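Local coordinates for 35 kDa hemin binding protein (Porphyromonas gingivalis, PDB 5Y1A), which probably binds hemin and is a virulence-linked cargo protein of the type IX secretion system with a thioredoxin domain, at residues V39-T44 against V112-K117; T181-K186 against L248-H253; K35-L40 against I263-Q268; T76-N81 against P89-L94. All blocks are in the same frame, centred on the assembly; numbering follows the deposited sequence. Where two conformers were deposited one is given.

Contact 1 (V39-T44 against V112-K117); sequences VLEVFT and VCRMEK
Leu40 pairs with Val112 in the mixed sheet of the thioredoxin domain, at the antiparallel junction of strands 34-44 and 109-112. The backbone evidence is one bridge, Leu40 with Val112, a non-hydrogen-bonded pair with CA atoms 4.9 Å apart, followed by a bond from Cys113 N to Val39 O of 2.9 Å. A weak bond from Val39 N to Cys113 SG adds to it. After Val112 the chain leaves strand geometry: Cys113 and Arg114 both have positive phi. Apolar contact is small, with Leu40 CD2 lying beside both methyls of Val112, 3.9 Å from CG2. Val112 N is taken up by its own loop, giving a nearly straight bond to Glu116 OE2.

Charge supplies the rest. Arg114, its chain extended from CG to NE, meets Glu41 side-on through NE and NH2, one nitrogen to each oxygen, and both oxygens use syn lone pairs; carboxylate and guanidinium planes differ by only 16°. The pair is buried, and Glu41 OE2 is also hydrogen-bonded to Tyr183 OH of strand 179-186. A water donates to Glu41 OE1 and accepts from Arg114 N. In the bidentate pair, Arg114 NE lies 2.9 Å from Glu41 OE1 and Arg114 NH2 2.8 Å from Glu41 OE2.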
loop_
_atom_site.group_PDB
_atom_site.type_symbol
_atom_site.label_atom_id
_atom_site.label_comp_id
_atom_site.label_asym_id
_atom_site.label_seq_id
_atom_site.Cartn_x
_atom_site.Cartn_y
_atom_site.Cartn_z
ATOM N N VAL A 39 -6.929 -12.101 1.579
ATOM C CA VAL A 39 -6.571 -11.076 0.593
ATOM C C VAL A 39 -7.360 -11.308 -0.692
ATOM O O VAL A 39 -7.463 -12.435 -1.169
ATOM C CB VAL A 39 -5.029 -11.135 0.293
ATOM C CG1 VAL A 39 -4.642 -10.221 -0.880
ATOM C CG2 VAL A 39 -4.233 -10.789 1.550
ATOM N N LEU A 40 -7.941 -10.242 -1.235
ATOM C CA LEU A 40 -8.574 -10.294 -2.555
ATOM C C LEU A 40 -7.716 -9.444 -3.468
ATOM O O LEU A 40 -7.314 -8.348 -3.067
ATOM C CB LEU A 40 -10.005 -9.737 -2.500
ATOM C CG LEU A 40 -10.951 -10.356 -1.449
ATOM C CD1 LEU A 40 -12.359 -9.762 -1.602
ATOM C CD2 LEU A 40 -10.982 -11.883 -1.597
ATOM N N GLU A 41 -7.368 -9.972 -4.646
ATOM C CA GLU A 41 -6.729 -9.165 -5.707
ATOM C C GLU A 41 -7.732 -9.031 -6.833
ATOM O O GLU A 41 -8.141 -10.026 -7.421
ATOM C CB GLU A 41 -5.383 -9.798 -6.154
ATOM C CG GLU A 41 -4.349 -9.693 -5.011
ATOM C CD GLU A 41 -3.108 -10.522 -5.257
ATOM O OE1 GLU A 41 -3.272 -11.746 -5.400
ATOM O OE2 GLU A 41 -1.989 -9.949 -5.314
ATOM N N VAL A 42 -8.169 -7.790 -7.078
ATOM C CA VAL A 42 -9.167 -7.497 -8.093
ATOM C C VAL A 42 -8.528 -6.825 -9.302
ATOM O O VAL A 42 -7.745 -5.871 -9.170
ATOM C CB VAL A 42 -10.243 -6.543 -7.557
ATOM C CG1 VAL A 42 -11.394 -6.370 -8.626
ATOM C CG2 VAL A 42 -10.727 -7.049 -6.191
ATOM N N PHE A 43 -8.903 -7.305 -10.486
ATOM C CA PHE A 43 -8.280 -6.851 -11.741
ATOM C C PHE A 43 -9.228 -5.933 -12.491
ATOM O O PHE A 43 -10.358 -6.299 -12.796
ATOM C CB PHE A 43 -7.856 -8.090 -12.545
ATOM C CG PHE A 43 -7.104 -9.064 -11.698
ATOM C CD1 PHE A 43 -5.905 -8.686 -11.081
ATOM C CD2 PHE A 43 -7.618 -10.339 -11.444
ATOM C CE1 PHE A 43 -5.250 -9.580 -10.199
ATOM C CE2 PHE A 43 -6.953 -11.235 -10.577
ATOM C CZ PHE A 43 -5.771 -10.857 -9.979
ATOM N N THR A 44 -8.757 -4.715 -12.760
ATOM C CA THR A 44 -9.651 -3.629 -13.135
ATOM C C THR A 44 -8.953 -2.601 -14.037
ATOM O O THR A 44 -7.715 -2.578 -14.145
ATOM C CB THR A 44 -10.209 -2.955 -11.838
ATOM O OG1 THR A 44 -11.292 -2.069 -12.157
ATOM C CG2 THR A 44 -9.109 -2.174 -11.093
ATOM N N VAL A 112 -9.067 -14.964 -4.882
ATOM C CA VAL A 112 -9.130 -15.110 -3.424
ATOM C C VAL A 112 -7.866 -15.821 -2.926
ATOM O O VAL A 112 -7.685 -17.019 -3.174
ATOM C CB VAL A 112 -10.401 -15.896 -2.964
ATOM C CG1 VAL A 112 -10.447 -15.933 -1.433
ATOM C CG2 VAL A 112 -11.656 -15.190 -3.488
ATOM N N CYS A 113 -6.984 -15.059 -2.273
ATOM C CA CYS A 113 -5.735 -15.579 -1.726
ATOM C C CYS A 113 -4.921 -16.376 -2.757
ATOM O O CYS A 113 -4.246 -17.333 -2.375
ATOM C CB CYS A 113 -5.998 -16.482 -0.504
ATOM S SG CYS A 113 -6.839 -15.647 0.869
ATOM N N ARG A 114 -4.998 -15.996 -4.042
ATOM C CA ARG A 114 -4.322 -16.730 -5.133
ATOM C C ARG A 114 -4.539 -18.232 -5.062
ATOM O O ARG A 114 -3.638 -19.029 -5.382
ATOM C CB ARG A 114 -2.808 -16.428 -5.128
ATOM C CG ARG A 114 -2.515 -14.898 -5.226
ATOM C CD ARG A 114 -1.017 -14.632 -5.114
ATOM N NE ARG A 114 -0.770 -13.187 -5.196
ATOM C CZ ARG A 114 0.432 -12.616 -5.172
ATOM N NH1 ARG A 114 1.548 -13.361 -5.036
ATOM N NH2 ARG A 114 0.523 -11.291 -5.261
ATOM N N MET A 115 -5.735 -18.633 -4.644
ATOM C CA MET A 115 -5.993 -20.046 -4.420
ATOM C C MET A 115 -6.367 -20.775 -5.709
ATOM O O MET A 115 -6.314 -22.022 -5.782
ATOM C CB MET A 115 -7.040 -20.241 -3.299
ATOM C CG MET A 115 -8.464 -19.926 -3.651
ATOM S SD MET A 115 -9.506 -19.693 -2.143
ATOM C CE MET A 115 -8.452 -20.268 -0.867
ATOM N N GLU A 116 -6.725 -20.009 -6.732
ATOM C CA GLU A 116 -7.114 -20.586 -8.030
ATOM C C GLU A 116 -5.921 -21.113 -8.824
ATOM O O GLU A 116 -4.891 -20.429 -8.935
ATOM C CB GLU A 116 -7.893 -19.564 -8.869
ATOM C CG GLU A 116 -9.124 -18.942 -8.143
ATOM C CD GLU A 116 -8.758 -17.740 -7.227
ATOM O OE1 GLU A 116 -7.563 -17.372 -7.161
ATOM O OE2 GLU A 116 -9.669 -17.153 -6.585
ATOM N N LYS A 117 -6.081 -22.300 -9.417
ATOM C CA LYS A 117 -5.103 -22.778 -10.419
ATOM C C LYS A 117 -5.301 -21.986 -11.699
ATOM O O LYS A 117 -6.389 -21.498 -11.952
ATOM C CB LYS A 117 -5.278 -24.288 -10.703
ATOM C CG LYS A 117 -5.093 -25.127 -9.454
ATOM C CD LYS A 117 -4.366 -26.434 -9.716
ATOM C CE LYS A 117 -4.120 -27.156 -8.403
ATOM N NZ LYS A 117 -4.038 -26.218 -7.227
HETATM O O HOH W 1 -5.454 -13.000 -4.157
#

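Contact 2 (T181-K186 against L248-H253); sequences TAYVLK and LAFVHH
Phe250 and Tyr183 form the apolar centre as a T-shaped pair: the edge of Phe250 is turned toward the face of Tyr183, with centroids 5.4 Å apart and planes at 80°. Phe250 CE2 makes the approach, 3.7 Å from Tyr183 CE2. With chi1 at 52°, Phe250 CG stands between its backbone N and carbonyl carbon, which leans the ring over the neighbouring strand 179-186; Thr181 CB then sits above a Phe250 face in a CH-pi contact, 4.1 Å from the centroid. Farther along the same face of the sheet, Leu248 CD2 lies alongside Tyr183 CD2, and Leu185 CD1 packs on Leu248 CB. On the other face Ala182 and Ala249 meet CB to CB.

Between these layers runs a regular antiparallel ladder. Thr181 with Phe250 and Tyr183 with Leu248 are hydrogen-bonded pairs, each with two backbone bonds, while Ala182 with Ala249 is a non-hydrogen-bonded pair whose CA atoms are 4.1 Å apart. The two strands are central in a four-stranded sheet of the beta-sandwich, probably immunoglobulin-like, domain, flanked by strands 207-220 and 263-270.

At the polar edge Thr181 OG1 meets His252 NE2 at 2.7 Å, near the imidazole plane, and His252 ND1 donates to His253 O. With ND1 thus protonated, the imidazole has a partner at both nitrogens, which would fix its rotation within a buried setting.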
loop_
_atom_site.group_PDB
_atom_site.type_symbol
_atom_site.label_atom_id
_atom_site.label_comp_id
_atom_site.label_asym_id
_atom_site.label_seq_id
_atom_site.Cartn_x
_atom_site.Cartn_y
_atom_site.Cartn_z
ATOM N N THR A 181 5.089 -10.280 0.175
ATOM C CA THR A 181 4.764 -9.151 -0.697
ATOM C C THR A 181 4.074 -8.084 0.143
ATOM O O THR A 181 3.239 -8.398 0.998
ATOM C CB THR A 181 3.886 -9.607 -1.892
ATOM O OG1 THR A 181 4.668 -10.464 -2.737
ATOM C CG2 THR A 181 3.412 -8.424 -2.722
ATOM N N ALA A 182 4.417 -6.823 -0.097
ATOM C CA ALA A 182 3.704 -5.729 0.568
ATOM C C ALA A 182 3.295 -4.681 -0.470
ATOM O O ALA A 182 4.084 -4.320 -1.386
ATOM C CB ALA A 182 4.561 -5.104 1.676
ATOM N N TYR A 183 2.075 -4.188 -0.300
ATOM C CA TYR A 183 1.508 -3.146 -1.139
ATOM C C TYR A 183 1.252 -1.880 -0.321
ATOM O O TYR A 183 0.874 -1.947 0.863
ATOM C CB TYR A 183 0.137 -3.566 -1.722
ATOM C CG TYR A 183 0.103 -4.792 -2.599
ATOM C CD1 TYR A 183 1.217 -5.185 -3.363
ATOM C CD2 TYR A 183 -1.085 -5.530 -2.725
ATOM C CE1 TYR A 183 1.131 -6.325 -4.212
ATOM C CE2 TYR A 183 -1.176 -6.643 -3.547
ATOM C CZ TYR A 183 -0.066 -7.047 -4.286
ATOM O OH TYR A 183 -0.163 -8.167 -5.099
ATOM N N VAL A 184 1.465 -0.729 -0.965
ATOM C CA VAL A 184 0.869 0.518 -0.480
ATOM C C VAL A 184 -0.445 0.721 -1.259
ATOM O O VAL A 184 -0.445 0.753 -2.494
ATOM C CB VAL A 184 1.799 1.733 -0.657
ATOM C CG1 VAL A 184 1.134 2.975 0.014
ATOM C CG2 VAL A 184 3.189 1.456 -0.002
ATOM N N LEU A 185 -1.544 0.851 -0.515
ATOM C CA LEU A 185 -2.911 0.908 -1.046
ATOM C C LEU A 185 -3.445 2.307 -0.822
ATOM O O LEU A 185 -3.272 2.845 0.252
ATOM C CB LEU A 185 -3.815 -0.120 -0.328
ATOM C CG LEU A 185 -3.311 -1.569 -0.446
ATOM C CD1 LEU A 185 -4.187 -2.509 0.400
ATOM C CD2 LEU A 185 -3.307 -2.000 -1.912
ATOM N N LYS A 186 -4.076 2.884 -1.839
ATOM C CA LYS A 186 -4.620 4.251 -1.764
ATOM C C LYS A 186 -6.145 4.193 -1.801
ATOM O O LYS A 186 -6.722 3.597 -2.722
ATOM C CB LYS A 186 -4.093 5.091 -2.926
ATOM C CG LYS A 186 -4.522 6.573 -2.902
ATOM C CD LYS A 186 -3.860 7.322 -1.746
ATOM C CE LYS A 186 -4.343 8.774 -1.624
ATOM N NZ LYS A 186 -5.668 8.884 -0.964
ATOM N N LEU A 248 -0.467 -3.210 3.194
ATOM C CA LEU A 248 -0.852 -4.610 3.312
ATOM C C LEU A 248 0.404 -5.457 3.099
ATOM O O LEU A 248 1.156 -5.235 2.127
ATOM C CB LEU A 248 -1.871 -4.938 2.214
ATOM C CG LEU A 248 -2.183 -6.422 1.925
ATOM C CD1 LEU A 248 -2.881 -7.051 3.144
ATOM C CD2 LEU A 248 -3.072 -6.529 0.738
ATOM N N ALA A 249 0.623 -6.443 3.957
ATOM C CA ALA A 249 1.700 -7.410 3.718
ATOM C C ALA A 249 1.123 -8.796 3.793
ATOM O O ALA A 249 0.226 -9.076 4.622
ATOM C CB ALA A 249 2.806 -7.256 4.756
ATOM N N PHE A 250 1.641 -9.683 2.942
ATOM C CA PHE A 250 1.207 -11.073 3.031
ATOM C C PHE A 250 2.320 -12.083 2.761
ATOM O O PHE A 250 3.221 -11.826 1.941
ATOM C CB PHE A 250 -0.041 -11.335 2.179
ATOM C CG PHE A 250 0.059 -10.883 0.752
ATOM C CD1 PHE A 250 0.534 -11.756 -0.245
ATOM C CD2 PHE A 250 -0.385 -9.610 0.390
ATOM C CE1 PHE A 250 0.583 -11.346 -1.599
ATOM C CE2 PHE A 250 -0.343 -9.168 -0.969
ATOM C CZ PHE A 250 0.144 -10.053 -1.962
ATOM N N VAL A 251 2.258 -13.201 3.490
ATOM C CA VAL A 251 3.146 -14.358 3.301
ATOM C C VAL A 251 2.480 -15.320 2.309
ATOM O O VAL A 251 1.277 -15.622 2.409
ATOM C CB VAL A 251 3.389 -15.078 4.654
ATOM C CG1 VAL A 251 4.328 -16.258 4.470
ATOM C CG2 VAL A 251 3.964 -14.093 5.714
ATOM N N HIS A 252 3.244 -15.787 1.323
ATOM C CA HIS A 252 2.652 -16.586 0.265
ATOM C C HIS A 252 3.651 -17.555 -0.324
ATOM O O HIS A 252 4.870 -17.357 -0.214
ATOM C CB HIS A 252 2.073 -15.662 -0.834
ATOM C CG HIS A 252 3.078 -14.732 -1.471
ATOM N ND1 HIS A 252 3.763 -15.058 -2.623
ATOM C CD2 HIS A 252 3.457 -13.468 -1.156
ATOM C CE1 HIS A 252 4.538 -14.043 -2.981
ATOM N NE2 HIS A 252 4.377 -13.066 -2.098
ATOM N N HIS A 253 3.123 -18.605 -0.953
ATOM C CA HIS A 253 3.924 -19.510 -1.753
ATOM C C HIS A 253 4.372 -18.818 -3.049
ATOM O O HIS A 253 3.761 -17.846 -3.491
ATOM C CB HIS A 253 3.126 -20.788 -2.036
ATOM C CG HIS A 253 2.831 -21.591 -0.792
ATOM N ND1 HIS A 253 3.790 -22.343 -0.150
ATOM C CD2 HIS A 253 1.693 -21.736 -0.072
ATOM C CE1 HIS A 253 3.250 -22.933 0.907
ATOM N NE2 HIS A 253 1.981 -22.572 0.984
#

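Contact 3 (K35-L40 against I263-Q268); sequences KKNVVL and IINAGQ
Asn265 and Asn37 each reach across to the backbone of the opposing segment, joining the start of strand 34-44, irregular here, to strand 263-270 without a beta bridge. Asn265 OD1 accepts from Asn37 N at 2.8 Å, while its ND2 donates to Lys35 O along a nearly straight N-H (173°), although ND2 stands well above that carbonyl's plane. Asn37 answers with ND2 to Ala266 O, 2.8 Å, and Ala266 O lies in the amide plane of Asn37. The two amide planes are turned 53° from each other. Asn265 OD1 also takes a weak bond from Ala266 N. A classic beta bulge sets Ile264 and Asn265 together opposite Val251 of the adjoining strand.

Lys36 bends at chi2, 75°, and chi4, laying CD and CE against Ile264 O; its NZ is bonded to Gly137 O. One water links NZ to Ile263 O, and a second, held only weakly by NZ, donates to Ile264 O. Beyond the polar bonds, Val39 CG1 touches Ile263 CD1, and Val39 CG2 presses on Ala266 CB at a tight 3.4 Å.

The contact thus fastens thioredoxin-domain strand 34-44 to edge strand 263-270 of the neighbouring antiparallel sheet, with strand 245-252 flanking the latter and helix 127-138 packing against Lys36, Val38 and Leu40.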
loop_
_atom_site.group_PDB
_atom_site.type_symbol
_atom_site.label_atom_id
_atom_site.label_comp_id
_atom_site.label_asym_id
_atom_site.label_seq_id
_atom_site.Cartn_x
_atom_site.Cartn_y
_atom_site.Cartn_z
ATOM N N LYS A 35 -4.603 -16.845 13.139
ATOM C CA LYS A 35 -5.922 -16.381 12.708
ATOM C C LYS A 35 -5.883 -15.901 11.253
ATOM O O LYS A 35 -5.189 -14.940 10.949
ATOM C CB LYS A 35 -6.368 -15.231 13.613
ATOM C CG LYS A 35 -7.651 -14.526 13.179
ATOM C CD LYS A 35 -7.983 -13.354 14.114
ATOM C CE LYS A 35 -7.117 -12.118 13.799
ATOM N NZ LYS A 35 -7.450 -10.986 14.722
ATOM N N LYS A 36 -6.658 -16.551 10.386
ATOM C CA LYS A 36 -6.642 -16.270 8.938
ATOM C C LYS A 36 -7.290 -14.934 8.552
ATOM O O LYS A 36 -8.424 -14.637 8.939
ATOM C CB LYS A 36 -7.307 -17.449 8.188
ATOM C CG LYS A 36 -7.444 -17.332 6.674
ATOM C CD LYS A 36 -6.117 -17.557 5.981
ATOM C CE LYS A 36 -6.208 -17.584 4.437
ATOM N NZ LYS A 36 -6.514 -18.927 3.873
ATOM N N ASN A 37 -6.540 -14.145 7.781
ATOM C CA ASN A 37 -7.082 -12.989 7.054
ATOM C C ASN A 37 -7.036 -13.320 5.574
ATOM O O ASN A 37 -6.147 -14.039 5.143
ATOM C CB ASN A 37 -6.247 -11.735 7.303
ATOM C CG ASN A 37 -6.244 -11.331 8.768
ATOM O OD1 ASN A 37 -7.275 -11.407 9.427
ATOM N ND2 ASN A 37 -5.096 -10.928 9.280
ATOM N N VAL A 38 -7.989 -12.775 4.824
ATOM C CA VAL A 38 -8.162 -13.084 3.415
ATOM C C VAL A 38 -7.749 -11.873 2.604
ATOM O O VAL A 38 -8.150 -10.764 2.913
ATOM C CB VAL A 38 -9.627 -13.471 3.112
ATOM C CG1 VAL A 38 -9.915 -13.361 1.568
ATOM C CG2 VAL A 38 -9.894 -14.891 3.556
ATOM N N VAL A 39 -6.929 -12.101 1.579
ATOM C CA VAL A 39 -6.571 -11.076 0.593
ATOM C C VAL A 39 -7.360 -11.308 -0.692
ATOM O O VAL A 39 -7.463 -12.435 -1.169
ATOM C CB VAL A 39 -5.029 -11.135 0.293
ATOM C CG1 VAL A 39 -4.642 -10.221 -0.880
ATOM C CG2 VAL A 39 -4.233 -10.789 1.550
ATOM N N LEU A 40 -7.941 -10.242 -1.235
ATOM C CA LEU A 40 -8.574 -10.294 -2.555
ATOM C C LEU A 40 -7.716 -9.444 -3.468
ATOM O O LEU A 40 -7.314 -8.348 -3.067
ATOM C CB LEU A 40 -10.005 -9.737 -2.500
ATOM C CG LEU A 40 -10.951 -10.356 -1.449
ATOM C CD1 LEU A 40 -12.359 -9.762 -1.602
ATOM C CD2 LEU A 40 -10.982 -11.883 -1.597
ATOM N N ILE A 263 -1.758 -17.368 -1.094
ATOM C CA ILE A 263 -1.427 -16.471 0.003
ATOM C C ILE A 263 -1.818 -17.192 1.295
ATOM O O ILE A 263 -2.954 -17.676 1.439
ATOM C CB ILE A 263 -2.161 -15.124 -0.148
ATOM C CG1 ILE A 263 -1.819 -14.493 -1.521
ATOM C CG2 ILE A 263 -1.809 -14.214 1.035
ATOM C CD1 ILE A 263 -2.485 -13.110 -1.790
ATOM N N ILE A 264 -0.853 -17.266 2.208
ATOM C CA ILE A 264 -0.982 -18.052 3.409
ATOM C C ILE A 264 -1.654 -17.200 4.514
ATOM O O ILE A 264 -2.614 -17.661 5.169
ATOM C CB ILE A 264 0.392 -18.570 3.845
ATOM C CG1 ILE A 264 0.961 -19.518 2.779
ATOM C CG2 ILE A 264 0.296 -19.312 5.204
ATOM C CD1 ILE A 264 2.515 -19.653 2.834
ATOM N N ASN A 265 -1.119 -16.004 4.759
ATOM C CA ASN A 265 -1.805 -15.059 5.639
ATOM C C ASN A 265 -1.356 -13.636 5.353
ATOM O O ASN A 265 -0.421 -13.412 4.578
ATOM C CB ASN A 265 -1.573 -15.401 7.112
ATOM C CG ASN A 265 -2.782 -15.080 7.987
ATOM O OD1 ASN A 265 -3.736 -14.393 7.571
ATOM N ND2 ASN A 265 -2.747 -15.576 9.209
ATOM N N ALA A 266 -2.041 -12.674 5.962
ATOM C CA ALA A 266 -1.809 -11.260 5.636
ATOM C C ALA A 266 -2.019 -10.411 6.884
ATOM O O ALA A 266 -2.696 -10.836 7.825
ATOM C CB ALA A 266 -2.795 -10.831 4.601
ATOM N N GLY A 267 -1.471 -9.202 6.851
ATOM C CA GLY A 267 -1.716 -8.195 7.882
ATOM C C GLY A 267 -1.822 -6.840 7.182
ATOM O O GLY A 267 -1.288 -6.647 6.087
ATOM N N GLN A 268 -2.519 -5.895 7.807
ATOM C CA GLN A 268 -2.720 -4.584 7.179
ATOM C C GLN A 268 -2.922 -3.521 8.237
ATOM O O GLN A 268 -3.619 -3.745 9.239
ATOM C CB GLN A 268 -3.935 -4.606 6.246
ATOM C CG GLN A 268 -4.174 -3.303 5.501
ATOM C CD GLN A 268 -5.405 -3.379 4.661
ATOM O OE1 GLN A 268 -5.429 -4.055 3.632
ATOM N NE2 GLN A 268 -6.453 -2.704 5.106
HETATM O O HOH W 2 -3.609 -20.185 4.937
HETATM O O HOH W 3 -5.022 -19.497 1.448
#

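Contact 4 (T76-N81 against P89-L94); sequences TFVHYN and PRVGQL
Val78 packs against Val91 and Leu94 where strand 73-79 meets helix 89-102 in the thioredoxin domain, the two short segments crossing at -102° with axes 7.7 Å apart. This is the fully buried part. Val78 CG2 lies 4.0 Å from Leu94 CD2, the side chains at about a right angle, and Val78 CG1 comes within 4.3 Å of Val91 CG1. That same Val91 methyl, set opposite its backbone N (chi1 176°), also lies against His79 O, 3.6 Å away.

Toward the partly exposed end the contact thins to one ring on a glycine. Tyr80 CE1 approaches Gly92 O at 3.7 Å, and Gly92 CA lies at the ring edge. Phe95 stacks on Tyr80. His79, bonded through ND1 to Asp82 OD2, lies near, without touching, a CxxC sequence at a helix start that is consistent with a thioredoxin-type active site.

Strand and helix are held here by dispersion rather than polar bonds. Beside the Val91 methyl, His79 O is buried with no partner anywhere in the model, a probable energetic cost of this packing.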
loop_
_atom_site.group_PDB
_atom_site.type_symbol
_atom_site.label_atom_id
_atom_site.label_comp_id
_atom_site.label_asym_id
_atom_site.label_seq_id
_atom_site.Cartn_x
_atom_site.Cartn_y
_atom_site.Cartn_z
ATOM N N THR A 76 -7.592 -5.562 -2.584
ATOM C CA THR A 76 -6.635 -4.799 -3.383
ATOM C C THR A 76 -7.133 -4.750 -4.827
ATOM O O THR A 76 -7.723 -5.723 -5.296
ATOM C CB THR A 76 -5.231 -5.418 -3.369
ATOM O OG1 THR A 76 -5.264 -6.684 -4.032
ATOM C CG2 THR A 76 -4.710 -5.607 -1.961
ATOM N N PHE A 77 -6.955 -3.603 -5.490
ATOM C CA PHE A 77 -7.349 -3.435 -6.892
ATOM C C PHE A 77 -6.083 -3.175 -7.680
ATOM O O PHE A 77 -5.327 -2.251 -7.355
ATOM C CB PHE A 77 -8.341 -2.283 -7.066
ATOM C CG PHE A 77 -9.715 -2.603 -6.536
ATOM C CD1 PHE A 77 -10.759 -2.920 -7.416
ATOM C CD2 PHE A 77 -9.958 -2.613 -5.153
ATOM C CE1 PHE A 77 -12.040 -3.273 -6.930
ATOM C CE2 PHE A 77 -11.232 -2.938 -4.653
ATOM C CZ PHE A 77 -12.280 -3.273 -5.536
ATOM N N VAL A 78 -5.874 -3.980 -8.724
ATOM C CA VAL A 78 -4.657 -3.944 -9.535
ATOM C C VAL A 78 -5.075 -3.481 -10.921
ATOM O O VAL A 78 -5.894 -4.132 -11.577
ATOM C CB VAL A 78 -4.025 -5.351 -9.654
ATOM C CG1 VAL A 78 -2.805 -5.301 -10.572
ATOM C CG2 VAL A 78 -3.622 -5.912 -8.263
ATOM N N HIS A 79 -4.540 -2.342 -11.344
ATOM C CA HIS A 79 -4.931 -1.738 -12.617
ATOM C C HIS A 79 -4.054 -2.193 -13.768
ATOM O O HIS A 79 -2.868 -2.429 -13.571
ATOM C CB HIS A 79 -4.869 -0.225 -12.490
ATOM C CG HIS A 79 -6.082 0.365 -11.841
ATOM N ND1 HIS A 79 -7.038 1.053 -12.549
ATOM C CD2 HIS A 79 -6.524 0.311 -10.561
ATOM C CE1 HIS A 79 -8.008 1.423 -11.731
ATOM N NE2 HIS A 79 -7.727 0.978 -10.521
ATOM N N TYR A 80 -4.635 -2.299 -14.967
ATOM C CA TYR A 80 -3.834 -2.594 -16.149
ATOM C C TYR A 80 -4.267 -1.831 -17.390
ATOM O O TYR A 80 -5.469 -1.614 -17.625
ATOM C CB TYR A 80 -3.799 -4.097 -16.435
ATOM C CG TYR A 80 -2.687 -4.491 -17.388
ATOM C CD1 TYR A 80 -1.358 -4.321 -17.010
ATOM C CD2 TYR A 80 -2.957 -5.057 -18.638
ATOM C CE1 TYR A 80 -0.316 -4.672 -17.828
ATOM C CE2 TYR A 80 -1.876 -5.425 -19.506
ATOM C CZ TYR A 80 -0.565 -5.223 -19.058
ATOM O OH TYR A 80 0.563 -5.541 -19.787
ATOM N N ASN A 81 -3.281 -1.453 -18.212
ATOM C CA ASN A 81 -3.572 -0.747 -19.481
ATOM C C ASN A 81 -4.413 0.514 -19.290
ATOM O O ASN A 81 -5.386 0.754 -20.016
ATOM C CB ASN A 81 -4.191 -1.671 -20.537
ATOM C CG ASN A 81 -3.162 -2.583 -21.193
ATOM O OD1 ASN A 81 -1.970 -2.431 -20.959
ATOM N ND2 ASN A 81 -3.627 -3.548 -21.988
ATOM N N PRO A 89 4.235 2.224 -13.406
ATOM C CA PRO A 89 4.439 1.033 -14.246
ATOM C C PRO A 89 4.705 -0.254 -13.477
ATOM O O PRO A 89 4.434 -1.326 -14.016
ATOM C CB PRO A 89 5.657 1.406 -15.115
ATOM C CG PRO A 89 5.782 2.887 -15.014
ATOM C CD PRO A 89 5.227 3.276 -13.672
ATOM N N ARG A 90 5.160 -0.182 -12.223
ATOM C CA ARG A 90 5.396 -1.423 -11.477
ATOM C C ARG A 90 4.055 -2.108 -11.162
ATOM O O ARG A 90 4.018 -3.318 -10.943
ATOM C CB ARG A 90 6.203 -1.167 -10.205
ATOM C CG ARG A 90 7.669 -0.743 -10.485
ATOM C CD ARG A 90 8.467 -0.405 -9.220
ATOM N NE ARG A 90 8.194 -1.365 -8.152
ATOM C CZ ARG A 90 8.746 -2.573 -8.020
ATOM N NH1 ARG A 90 9.672 -3.016 -8.881
ATOM N NH2 ARG A 90 8.351 -3.342 -7.005
ATOM N N VAL A 91 2.976 -1.327 -11.138
ATOM C CA VAL A 91 1.614 -1.891 -11.031
ATOM C C VAL A 91 1.280 -2.751 -12.277
ATOM O O VAL A 91 0.730 -3.850 -12.153
ATOM C CB VAL A 91 0.516 -0.801 -10.769
ATOM C CG1 VAL A 91 -0.888 -1.435 -10.760
ATOM C CG2 VAL A 91 0.765 -0.035 -9.450
ATOM N N GLY A 92 1.636 -2.270 -13.479
ATOM C CA GLY A 92 1.557 -3.114 -14.683
ATOM C C GLY A 92 2.366 -4.399 -14.573
ATOM O O GLY A 92 1.902 -5.480 -14.984
ATOM N N GLN A 93 3.570 -4.293 -14.011
ATOM C CA GLN A 93 4.445 -5.459 -13.812
ATOM C C GLN A 93 3.809 -6.466 -12.877
ATOM O O GLN A 93 3.886 -7.690 -13.112
ATOM C CB GLN A 93 5.815 -5.048 -13.260
ATOM C CG GLN A 93 6.737 -4.381 -14.277
ATOM C CD GLN A 93 6.875 -5.173 -15.560
ATOM O OE1 GLN A 93 7.300 -6.336 -15.551
ATOM N NE2 GLN A 93 6.536 -4.542 -16.676
ATOM N N LEU A 94 3.186 -5.954 -11.806
ATOM C CA LEU A 94 2.457 -6.821 -10.862
ATOM C C LEU A 94 1.323 -7.568 -11.591
ATOM O O LEU A 94 1.176 -8.797 -11.428
ATOM C CB LEU A 94 1.894 -6.000 -9.711
ATOM C CG LEU A 94 1.023 -6.784 -8.720
ATOM C CD1 LEU A 94 1.832 -7.821 -7.951
ATOM C CD2 LEU A 94 0.353 -5.788 -7.746
#

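How the contacts relate
All four contacts are largely buried, but they hold different things. Contacts 1 and 4 lie inside the thioredoxin domain and reach neighbouring strands of one sheet, 34-44 and 73-79; contact 2 builds the antiparallel sheet beyond it, and contact 3 bridges the two sheets, sharing Val39 and Leu40 with contact 1. Chemistry follows place. Contact 2, whose centre lies about 7 Å from the centre of the chain, nearest of the four, combines a backbone ladder with aromatic packing; contact 4 is apolar; contact 1 adds a salt bridge to a short backbone pairing; contact 3, with exposed Lys35 at its margin, combines amides and water with a small apolar patch. Thr76 CG2 joins contacts 4 and 2 by touching Leu248 CD2.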